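Beta-mannosidase (PDB 4CVU) probably hydrolyses terminal non-reducing beta-D-mannose residues of beta-mannosides, as a fungal glycoside hydrolase of family 2. Local coordinates at residues 793-796 / 800-803; 584-589 / 683-688; 711-716 / 720-725; 394-399 / 424-429. All blocks are in the same frame, centred on the assembly; numbering follows the deposited sequence.

Contact 1 of 4, residues 793-796 / 800-803; sequences FNVG and TTQI
Phe793 to Val795 and Thr800 to Ile803 run past each other in nearly opposite directions, at 159° between the two short strand axes, which approach to 6.6 Å. No direct hydrogen bond joins them. The backbones come nearest at Val795 and Thr801, whose CA atoms are 5.8 Å apart, and the chain folds back between them much as in a beta arch, where facing side chains rather than backbone bonds connect the two strands.

Thr801 fills the middle. Its CB points at the opposing strand, and CG2, set between its own backbone N and carbonyl carbon, reaches Asn794 O at 3.4 Å and Val795 CB at 4.0 Å. The hydroxyl takes the other branch, OG1 lying anti to the backbone N (chi1 -176°), and turns to a water. That water accepts from Asn794 N at 3.0 Å and is hydrogen-bonded to Thr801 OG1 at 3.2 Å, a water bridge from backbone N-H to side-chain hydroxyl. On one flank Val795 lays CG2 against Thr800, 3.8 Å from its CA. On the other, Phe793 CB meets Ile803 CG2 at 3.8 Å, while the phenyl ring swings off and leads away from this pair.

Both segments belong to the Ig/CBM-like domain, but to different sheets. Strand 790-795 borders the four-stranded sheet and bonds to strand 765-774 through Gly767 and Val765; strand 799-807 borders the three-stranded sheet and bonds to strand 752-759 through Val757 and Ile755. The Phe793 side chain packs between the two sheets, touching Val757 of one and Val769, Leu826 and Ala828 of the other.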
# COMPACT_ATOMS: atom_id res chain seq x y z
N PHE A 793 -32.05 20.60 -39.77
CA PHE A 793 -33.13 20.33 -38.80
C PHE A 793 -33.68 21.62 -38.20
O PHE A 793 -32.99 22.63 -38.12
CB PHE A 793 -32.67 19.39 -37.67
CG PHE A 793 -31.61 19.98 -36.78
CD1 PHE A 793 -31.95 20.77 -35.69
CD2 PHE A 793 -30.26 19.76 -37.03
CE1 PHE A 793 -30.98 21.33 -34.89
CE2 PHE A 793 -29.29 20.32 -36.22
CZ PHE A 793 -29.65 21.11 -35.15
N ASN A 794 -34.94 21.55 -37.79
CA ASN A 794 -35.52 22.53 -36.87
C ASN A 794 -36.05 21.78 -35.67
O ASN A 794 -36.71 20.76 -35.83
CB ASN A 794 -36.65 23.30 -37.52
CG ASN A 794 -36.15 24.29 -38.54
OD1 ASN A 794 -35.90 25.44 -38.22
ND2 ASN A 794 -35.95 23.83 -39.76
N VAL A 795 -35.77 22.30 -34.48
CA VAL A 795 -36.22 21.68 -33.25
C VAL A 795 -36.83 22.71 -32.32
O VAL A 795 -36.26 23.79 -32.13
CB VAL A 795 -35.06 20.91 -32.57
CG1 VAL A 795 -33.99 21.86 -32.02
CG2 VAL A 795 -35.60 20.01 -31.47
N GLY A 796 -37.98 22.38 -31.76
CA GLY A 796 -38.69 23.26 -30.84
C GLY A 796 -37.98 23.48 -29.52
O GLY A 796 -37.01 22.77 -29.16
N THR A 800 -37.65 17.68 -29.23
CA THR A 800 -36.85 16.74 -30.02
C THR A 800 -37.42 16.69 -31.44
O THR A 800 -38.56 17.08 -31.65
CB THR A 800 -36.85 15.36 -29.37
OG1 THR A 800 -35.77 14.58 -29.87
CG2 THR A 800 -38.19 14.63 -29.60
N THR A 801 -36.63 16.22 -32.41
CA THR A 801 -37.13 15.98 -33.78
C THR A 801 -36.41 14.82 -34.44
O THR A 801 -35.19 14.71 -34.31
CB THR A 801 -36.99 17.27 -34.65
OG1 THR A 801 -37.56 17.08 -35.94
CG2 THR A 801 -35.55 17.68 -34.81
N GLN A 802 -37.14 13.96 -35.14
CA GLN A 802 -36.51 12.84 -35.84
C GLN A 802 -35.97 13.26 -37.22
O GLN A 802 -36.72 13.77 -38.04
CB GLN A 802 -37.49 11.68 -35.98
CG GLN A 802 -36.77 10.36 -36.30
CD GLN A 802 -37.72 9.21 -36.55
OE1 GLN A 802 -38.85 9.24 -36.16
NE2 GLN A 802 -37.23 8.19 -37.18
N ILE A 803 -34.68 13.03 -37.46
CA ILE A 803 -34.02 13.50 -38.69
C ILE A 803 -33.61 12.39 -39.65
O ILE A 803 -33.43 12.64 -40.82
CB ILE A 803 -32.80 14.41 -38.39
CG1 ILE A 803 -31.71 13.68 -37.60
CG2 ILE A 803 -33.23 15.65 -37.65
CD1 ILE A 803 -30.35 14.37 -37.71
O HOH W 1 -36.55 19.01 -38.22

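Contact 2 of 4, residues 584-589 / 683-688; sequences SAYPVG and YKSEIQ
The Tyr586 side chain projects from an irregular loop onto the helix, where two successive residues receive it in different ways: Ser685 at the phenol edge and Glu686 over the ring. Ser685 OG lies in the plane of the ring and donates to Tyr586 OH at 2.7 Å. A chi1 of -176° sets this hydroxyl opposite its own backbone N and brings it level with the phenol oxygen. The same Tyr586 OH is also hydrogen-bonded to Ser580 O, so two bonds grip this oxygen of a buried side chain and fix the end of the ring.

Glu686 uses its aliphatic part. CG stands almost above the middle of the ring, 3.8 Å from the centroid of Tyr586 and 12° off the ring normal, a CH-pi contact whose closest atom pair is Glu686 CG to Tyr586 CZ at 3.7 Å. Beyond CG the chain is extended, and the carboxylate ends at 34° to the ring plane, with OE1 hydrogen-bonded to Tyr690 OH one turn further along.

The helix, 664-692, precedes strand 702-705, which pairs in parallel with strand 380-389 in the sheet of a catalytic domain that is probably a (beta/alpha)8 barrel, as in family 2. Tyr586 joins to this helix the loop that leads from strand 570-572 to strand 592-595.

The Ser685 carbonyl oxygen comes obliquely to the ring, 3.5 Å from Tyr586 CE2. Phe689 meets the tyrosine edge-to-face, and the Phe572 ring also meets Tyr586 and touches the Glu686 side chain.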
# COMPACT_ATOMS: atom_id res chain seq x y z
N SER A 584 -36.61 -0.48 -25.25
CA SER A 584 -37.93 -0.94 -24.81
C SER A 584 -37.92 -1.47 -23.36
O SER A 584 -38.98 -1.73 -22.81
CB SER A 584 -38.53 -1.95 -25.80
OG SER A 584 -37.70 -3.06 -25.99
N ALA A 585 -36.73 -1.60 -22.75
CA ALA A 585 -36.64 -1.96 -21.35
C ALA A 585 -36.55 -0.75 -20.38
O ALA A 585 -36.74 -0.94 -19.18
CB ALA A 585 -35.48 -2.91 -21.11
N TYR A 586 -36.31 0.45 -20.91
CA TYR A 586 -36.23 1.66 -20.08
C TYR A 586 -37.61 2.20 -19.63
O TYR A 586 -38.60 2.07 -20.33
CB TYR A 586 -35.44 2.77 -20.78
CG TYR A 586 -34.04 2.39 -21.25
CD1 TYR A 586 -33.36 1.28 -20.78
CD2 TYR A 586 -33.39 3.19 -22.19
CE1 TYR A 586 -32.08 0.96 -21.24
CE2 TYR A 586 -32.14 2.88 -22.68
CZ TYR A 586 -31.48 1.77 -22.22
OH TYR A 586 -30.23 1.54 -22.69
N PRO A 587 -37.67 2.80 -18.43
CA PRO A 587 -38.98 3.26 -17.91
C PRO A 587 -39.47 4.53 -18.61
O PRO A 587 -38.66 5.42 -18.87
CB PRO A 587 -38.69 3.53 -16.44
CG PRO A 587 -37.24 3.85 -16.39
CD PRO A 587 -36.59 2.98 -17.44
N VAL A 588 -40.76 4.59 -18.95
CA VAL A 588 -41.39 5.80 -19.50
C VAL A 588 -41.97 6.66 -18.37
O VAL A 588 -43.02 6.36 -17.86
CB VAL A 588 -42.48 5.44 -20.55
CG1 VAL A 588 -43.18 6.68 -21.04
CG2 VAL A 588 -41.84 4.74 -21.77
N GLY A 589 -41.26 7.72 -17.95
CA GLY A 589 -41.70 8.60 -16.87
C GLY A 589 -41.55 10.09 -17.12
O GLY A 589 -41.19 10.51 -18.22
N TYR A 683 -25.17 4.61 -19.74
CA TYR A 683 -25.74 5.85 -19.24
C TYR A 683 -26.14 6.75 -20.41
O TYR A 683 -27.24 7.32 -20.42
CB TYR A 683 -24.79 6.60 -18.27
CG TYR A 683 -24.71 6.00 -16.88
CD1 TYR A 683 -24.51 4.64 -16.70
CD2 TYR A 683 -24.71 6.80 -15.76
CE1 TYR A 683 -24.40 4.10 -15.44
CE2 TYR A 683 -24.57 6.26 -14.49
CZ TYR A 683 -24.41 4.91 -14.36
OH TYR A 683 -24.29 4.32 -13.14
N LYS A 684 -25.25 6.84 -21.41
CA LYS A 684 -25.52 7.58 -22.66
C LYS A 684 -26.81 7.10 -23.27
O LYS A 684 -27.67 7.89 -23.66
CB LYS A 684 -24.38 7.36 -23.63
CG LYS A 684 -24.54 8.01 -24.97
CD LYS A 684 -23.61 7.34 -26.00
CE LYS A 684 -23.72 7.93 -27.36
NZ LYS A 684 -22.80 7.24 -28.32
N SER A 685 -26.90 5.78 -23.38
CA SER A 685 -28.10 5.17 -23.93
C SER A 685 -29.39 5.55 -23.15
O SER A 685 -30.49 5.76 -23.76
CB SER A 685 -27.94 3.66 -23.98
OG SER A 685 -29.08 3.05 -24.60
N GLU A 686 -29.29 5.65 -21.82
CA GLU A 686 -30.44 6.06 -21.05
C GLU A 686 -30.66 7.55 -21.14
O GLU A 686 -31.77 7.99 -21.35
CB GLU A 686 -30.35 5.59 -19.59
CG GLU A 686 -30.53 4.10 -19.44
CD GLU A 686 -30.66 3.64 -18.02
OE1 GLU A 686 -31.40 4.23 -17.24
OE2 GLU A 686 -30.05 2.63 -17.68
N ILE A 687 -29.61 8.36 -20.98
CA ILE A 687 -29.81 9.79 -20.99
C ILE A 687 -30.44 10.33 -22.29
O ILE A 687 -31.28 11.21 -22.24
CB ILE A 687 -28.49 10.55 -20.77
CG1 ILE A 687 -28.00 10.32 -19.34
CG2 ILE A 687 -28.78 12.03 -21.04
CD1 ILE A 687 -26.59 10.82 -19.05
N GLN A 688 -29.97 9.85 -23.44
CA GLN A 688 -30.51 10.32 -24.71
C GLN A 688 -31.98 9.89 -24.85
O GLN A 688 -32.78 10.60 -25.42
CB GLN A 688 -29.68 9.80 -25.88
CG GLN A 688 -29.73 8.29 -26.12
CD GLN A 688 -28.89 7.86 -27.32
OE1 GLN A 688 -27.79 8.37 -27.57
NE2 GLN A 688 -29.42 6.90 -28.08

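Contact 3 of 4, residues 711-716 / 720-725; sequences IWQAPT and LEYDGR
Tyr722 meets Ile711, Trp712 and Gln713 chiefly by van der Waals contact of its side chain. Its CB points at the facing segment, and with CG anti to the backbone N (chi1 175°) the ring extends alongside the other chain. CD1 comes obliquely to Ile711 O at 3.2 Å, and on the other flank CD2 lies 3.6 Å from Gln713 NE2. The Gln713 chain bends at chi2 to bring its amide there, with the amide plane turned 44° from the ring.

A water supplies the polar link: it donates to Trp712 O at 2.9 Å and accepts from Tyr722 N at 3.1 Å, in the zone where the two backbones run nearest.

Hydrogen bonds inside 720-725 hold Tyr722 in place. Glu721 to Gly724 form a type I beta turn, closed by Gly724 N to Glu721 O at 2.7 Å, and Asp723 OD1 accepts from Arg725 N at 2.9 Å in an Asx turn. Gly724 takes a positive phi at the end of the turn.

Outside the pair, Tyr722 OH is hydrogen-bonded to Asp393 OD2, and the Trp712 indole makes a cation-pi contact with Arg625. Both segments lie in the long loop between strand 702-705 and helix 729-736, following a strand of the catalytic barrel; in (beta/alpha)8 hydrolases such strand-to-helix loops surround the active-site end.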
# COMPACT_ATOMS: atom_id res chain seq x y z
N ILE A 711 -17.33 7.72 -2.12
CA ILE A 711 -16.91 7.95 -0.74
C ILE A 711 -15.57 7.28 -0.38
O ILE A 711 -14.94 7.64 0.62
CB ILE A 711 -18.01 7.44 0.22
CG1 ILE A 711 -17.95 8.16 1.53
CG2 ILE A 711 -17.92 5.95 0.43
CD1 ILE A 711 -19.09 7.80 2.48
N TRP A 712 -15.14 6.33 -1.22
CA TRP A 712 -13.85 5.64 -1.06
C TRP A 712 -13.52 4.86 -2.35
O TRP A 712 -14.27 4.90 -3.32
CB TRP A 712 -13.85 4.73 0.20
CG TRP A 712 -14.66 3.47 0.13
CD1 TRP A 712 -15.76 3.24 -0.62
CD2 TRP A 712 -14.42 2.27 0.88
NE1 TRP A 712 -16.22 1.97 -0.39
CE2 TRP A 712 -15.41 1.35 0.52
CE3 TRP A 712 -13.45 1.88 1.79
CZ2 TRP A 712 -15.47 0.05 1.06
CZ3 TRP A 712 -13.50 0.57 2.33
CH2 TRP A 712 -14.52 -0.32 1.95
N GLN A 713 -12.44 4.09 -2.32
CA GLN A 713 -11.91 3.42 -3.51
C GLN A 713 -12.51 2.03 -3.67
O GLN A 713 -12.13 1.10 -2.97
CB GLN A 713 -10.39 3.37 -3.42
CG GLN A 713 -9.78 4.73 -3.21
CD GLN A 713 -9.69 5.08 -1.79
OE1 GLN A 713 -10.45 4.57 -0.95
NE2 GLN A 713 -8.73 5.95 -1.47
N ALA A 714 -13.45 1.88 -4.60
CA ALA A 714 -14.21 0.67 -4.64
C ALA A 714 -15.06 0.64 -5.88
O ALA A 714 -15.35 1.68 -6.46
CB ALA A 714 -15.11 0.59 -3.38
N PRO A 715 -15.47 -0.54 -6.32
CA PRO A 715 -16.34 -0.56 -7.50
C PRO A 715 -17.73 -0.06 -7.16
O PRO A 715 -18.37 -0.60 -6.26
CB PRO A 715 -16.35 -2.01 -7.93
CG PRO A 715 -15.95 -2.77 -6.76
CD PRO A 715 -15.17 -1.89 -5.83
N THR A 716 -18.17 1.00 -7.84
CA THR A 716 -19.51 1.57 -7.61
C THR A 716 -20.17 2.18 -8.84
O THR A 716 -19.67 2.11 -9.97
CB THR A 716 -19.43 2.75 -6.60
OG1 THR A 716 -18.99 3.90 -7.33
CG2 THR A 716 -18.47 2.47 -5.36
N LEU A 720 -17.26 9.96 -10.68
CA LEU A 720 -16.05 10.64 -10.13
C LEU A 720 -15.56 9.83 -8.96
O LEU A 720 -16.31 9.57 -8.03
CB LEU A 720 -16.38 12.04 -9.67
CG LEU A 720 -17.12 13.00 -10.63
CD1 LEU A 720 -17.39 14.30 -9.91
CD2 LEU A 720 -16.40 13.25 -11.94
N GLU A 721 -14.28 9.49 -8.99
CA GLU A 721 -13.66 8.61 -8.04
C GLU A 721 -13.27 9.47 -6.81
O GLU A 721 -13.41 10.71 -6.84
CB GLU A 721 -12.48 7.84 -8.71
CG GLU A 721 -12.88 6.96 -9.91
CD GLU A 721 -11.70 6.44 -10.74
OE1 GLU A 721 -10.53 6.58 -10.30
OE2 GLU A 721 -11.92 5.83 -11.80
N TYR A 722 -12.88 8.79 -5.73
CA TYR A 722 -12.74 9.39 -4.43
C TYR A 722 -11.96 10.69 -4.48
O TYR A 722 -12.33 11.69 -3.82
CB TYR A 722 -12.14 8.40 -3.42
CG TYR A 722 -11.83 8.96 -2.04
CD1 TYR A 722 -12.85 9.37 -1.14
CD2 TYR A 722 -10.52 9.07 -1.61
CE1 TYR A 722 -12.52 9.88 0.10
CE2 TYR A 722 -10.20 9.58 -0.38
CZ TYR A 722 -11.21 9.97 0.50
OH TYR A 722 -10.84 10.46 1.76
N ASP A 723 -10.92 10.71 -5.31
CA ASP A 723 -9.96 11.86 -5.29
C ASP A 723 -10.41 12.88 -6.32
O ASP A 723 -9.81 13.92 -6.49
CB ASP A 723 -8.54 11.39 -5.49
CG ASP A 723 -8.19 11.00 -6.92
OD1 ASP A 723 -9.05 10.77 -7.84
OD2 ASP A 723 -6.97 10.84 -7.09
N GLY A 724 -11.46 12.52 -7.05
CA GLY A 724 -11.99 13.38 -8.08
C GLY A 724 -11.77 12.93 -9.51
O GLY A 724 -12.35 13.54 -10.40
N ARG A 725 -10.97 11.87 -9.74
CA ARG A 725 -10.55 11.46 -11.08
C ARG A 725 -11.82 11.06 -11.82
O ARG A 725 -12.61 10.37 -11.26
CB ARG A 725 -9.68 10.18 -11.02
CG ARG A 725 -9.27 9.66 -12.41
CD ARG A 725 -8.40 8.43 -12.39
NE ARG A 725 -7.04 8.79 -12.00
CZ ARG A 725 -6.02 9.08 -12.82
NH1 ARG A 725 -6.16 9.05 -14.14
NH2 ARG A 725 -4.82 9.43 -12.30
O HOH W 2 -13.16 5.73 -5.91

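Contact 4 of 4, residues 394-399 / 424-429; sequences AFWPRV and SGTYLP
Trp396 CB points across to Thr426 and Leu428, and the indole it carries bridges two backbones whose nearest CA atoms, those of Trp396 and Thr426, are 9.4 Å apart. A chi1 of -90° and a chi2 of 102° turn the ring system so that the side running from NE1 through CE2 and CZ2 to CH2 meets the other segment. At NE1 the first neighbour is Thr426 CG2, 3.7 Å away; the N-H itself is engaged with Glu194 OE2. CE2 comes next and is the closest atom, 3.6 Å from Thr426 CG2, and CZ2 touches the same methyl. This methyl sits 3.3 Å above the indole plane, displaced toward the rim, and the two side chains approach from opposite directions.

Both segments are loops that follow parallel strands of the catalytic barrel, 380-389 and 418-421, and each runs into the next helix, 401-413 or 430-439. Trp396 thus crosses between neighbouring beta-to-alpha connections, at the end of the barrel where family 2 enzymes probably bind substrate. The bond to Glu194 ties it as well to the galactose-binding-like domain of the N-terminal part.

Farthest out, CH2 reaches Leu428 CD2 at 3.7 Å. Leucine and indole lie aslant to one another, and Ile432 of the following helix also touches the tryptophan. A 3-10 turn carries Trp396 itself, closed by Val399 N bonding to Trp396 O at 2.9 Å.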
# COMPACT_ATOMS: atom_id res chain seq x y z
N ALA A 394 -16.16 9.48 4.39
CA ALA A 394 -16.81 8.88 5.54
C ALA A 394 -16.66 9.76 6.80
O ALA A 394 -17.37 9.56 7.80
CB ALA A 394 -16.31 7.46 5.77
N PHE A 395 -15.73 10.72 6.75
CA PHE A 395 -15.47 11.62 7.85
C PHE A 395 -15.65 13.08 7.41
O PHE A 395 -14.76 13.71 6.85
CB PHE A 395 -14.08 11.37 8.42
CG PHE A 395 -13.79 9.91 8.61
CD1 PHE A 395 -14.33 9.22 9.70
CD2 PHE A 395 -13.04 9.23 7.72
CE1 PHE A 395 -14.08 7.87 9.87
CE2 PHE A 395 -12.81 7.89 7.87
CZ PHE A 395 -13.33 7.19 8.94
N TRP A 396 -16.81 13.61 7.69
CA TRP A 396 -17.21 14.94 7.20
C TRP A 396 -16.22 16.03 7.62
O TRP A 396 -15.91 16.89 6.82
CB TRP A 396 -18.64 15.29 7.64
CG TRP A 396 -19.68 14.84 6.62
CD1 TRP A 396 -20.49 13.74 6.69
CD2 TRP A 396 -19.96 15.46 5.37
NE1 TRP A 396 -21.28 13.65 5.56
CE2 TRP A 396 -20.98 14.71 4.74
CE3 TRP A 396 -19.48 16.60 4.73
CZ2 TRP A 396 -21.50 15.06 3.53
CZ3 TRP A 396 -19.99 16.95 3.53
CH2 TRP A 396 -21.02 16.19 2.93
N PRO A 397 -15.69 15.96 8.85
CA PRO A 397 -14.74 17.01 9.18
C PRO A 397 -13.56 17.23 8.22
O PRO A 397 -13.07 18.35 8.12
CB PRO A 397 -14.24 16.59 10.56
CG PRO A 397 -15.41 15.88 11.15
CD PRO A 397 -15.94 15.08 9.99
N ARG A 398 -13.10 16.20 7.51
CA ARG A 398 -11.93 16.41 6.66
C ARG A 398 -12.31 16.85 5.25
O ARG A 398 -11.44 17.05 4.40
CB ARG A 398 -11.00 15.16 6.64
CG ARG A 398 -11.59 13.90 6.04
CD ARG A 398 -10.51 12.80 6.09
NE ARG A 398 -11.01 11.53 5.61
CZ ARG A 398 -10.23 10.46 5.42
NH1 ARG A 398 -8.94 10.51 5.75
NH2 ARG A 398 -10.73 9.35 4.94
N VAL A 399 -13.61 17.00 4.99
CA VAL A 399 -14.03 17.51 3.73
C VAL A 399 -13.75 18.99 3.60
O VAL A 399 -14.32 19.80 4.32
CB VAL A 399 -15.51 17.27 3.51
CG1 VAL A 399 -15.94 17.94 2.23
CG2 VAL A 399 -15.76 15.80 3.47
N SER A 424 -29.58 8.99 3.00
CA SER A 424 -28.99 9.75 4.08
C SER A 424 -27.53 9.47 4.24
O SER A 424 -27.12 8.34 4.56
CB SER A 424 -29.70 9.51 5.43
OG SER A 424 -28.92 10.00 6.56
N GLY A 425 -26.82 10.46 3.72
CA GLY A 425 -25.72 11.18 4.36
C GLY A 425 -26.31 12.24 5.27
O GLY A 425 -26.83 11.92 6.36
N THR A 426 -26.23 13.50 4.86
CA THR A 426 -26.52 14.56 5.80
C THR A 426 -27.03 15.86 5.24
O THR A 426 -26.96 16.07 4.03
CB THR A 426 -25.23 14.84 6.59
OG1 THR A 426 -25.55 15.50 7.83
CG2 THR A 426 -24.30 15.69 5.82
N TYR A 427 -27.47 16.77 6.14
CA TYR A 427 -27.76 18.17 5.77
C TYR A 427 -26.44 18.88 5.55
O TYR A 427 -25.61 18.93 6.44
CB TYR A 427 -28.61 18.93 6.84
CG TYR A 427 -29.86 18.19 7.24
CD1 TYR A 427 -31.01 18.26 6.46
CD2 TYR A 427 -29.87 17.35 8.35
CE1 TYR A 427 -32.15 17.55 6.81
CE2 TYR A 427 -31.00 16.65 8.71
CZ TYR A 427 -32.13 16.73 7.92
OH TYR A 427 -33.23 15.99 8.29
N LEU A 428 -26.26 19.44 4.35
CA LEU A 428 -24.99 20.05 4.01
C LEU A 428 -24.75 21.31 4.80
O LEU A 428 -25.68 22.11 5.07
CB LEU A 428 -24.88 20.37 2.51
CG LEU A 428 -25.02 19.20 1.52
CD1 LEU A 428 -24.83 19.71 0.11
CD2 LEU A 428 -24.04 18.07 1.81
N PRO A 429 -23.50 21.53 5.18
CA PRO A 429 -23.17 22.79 5.84
C PRO A 429 -23.37 23.99 4.93
O PRO A 429 -23.31 23.84 3.70
CB PRO A 429 -21.68 22.61 6.19
CG PRO A 429 -21.46 21.14 6.21
CD PRO A 429 -22.40 20.56 5.20

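Overall arrangement
Contacts 3 and 4 touch, with centres about 16 Å apart: Tyr722 OH packs 3.4 Å from Arg398 NH2 and Ile711 CG1 3.6 Å from Ala394 N. Asp393 serves both, bonding Tyr722 through OD2 and pairing with Arg398 through OD1. Both lie in loops after barrel strands, probably round the substrate-binding end. Contact 2 is centred about 25 Å from contact 3, although nearest atoms are about 6 Å apart. Its helix, through Gln688 and Lys684, bonds to Ala744 and Asn847, on strands 740-747 and 841-849 of the two sheets that contact 1 joins. Contact 1 is remote from contacts 3 and 4 (about 38 and 44 Å between centres), though its nearest atoms come within about 7 Å of contact 2.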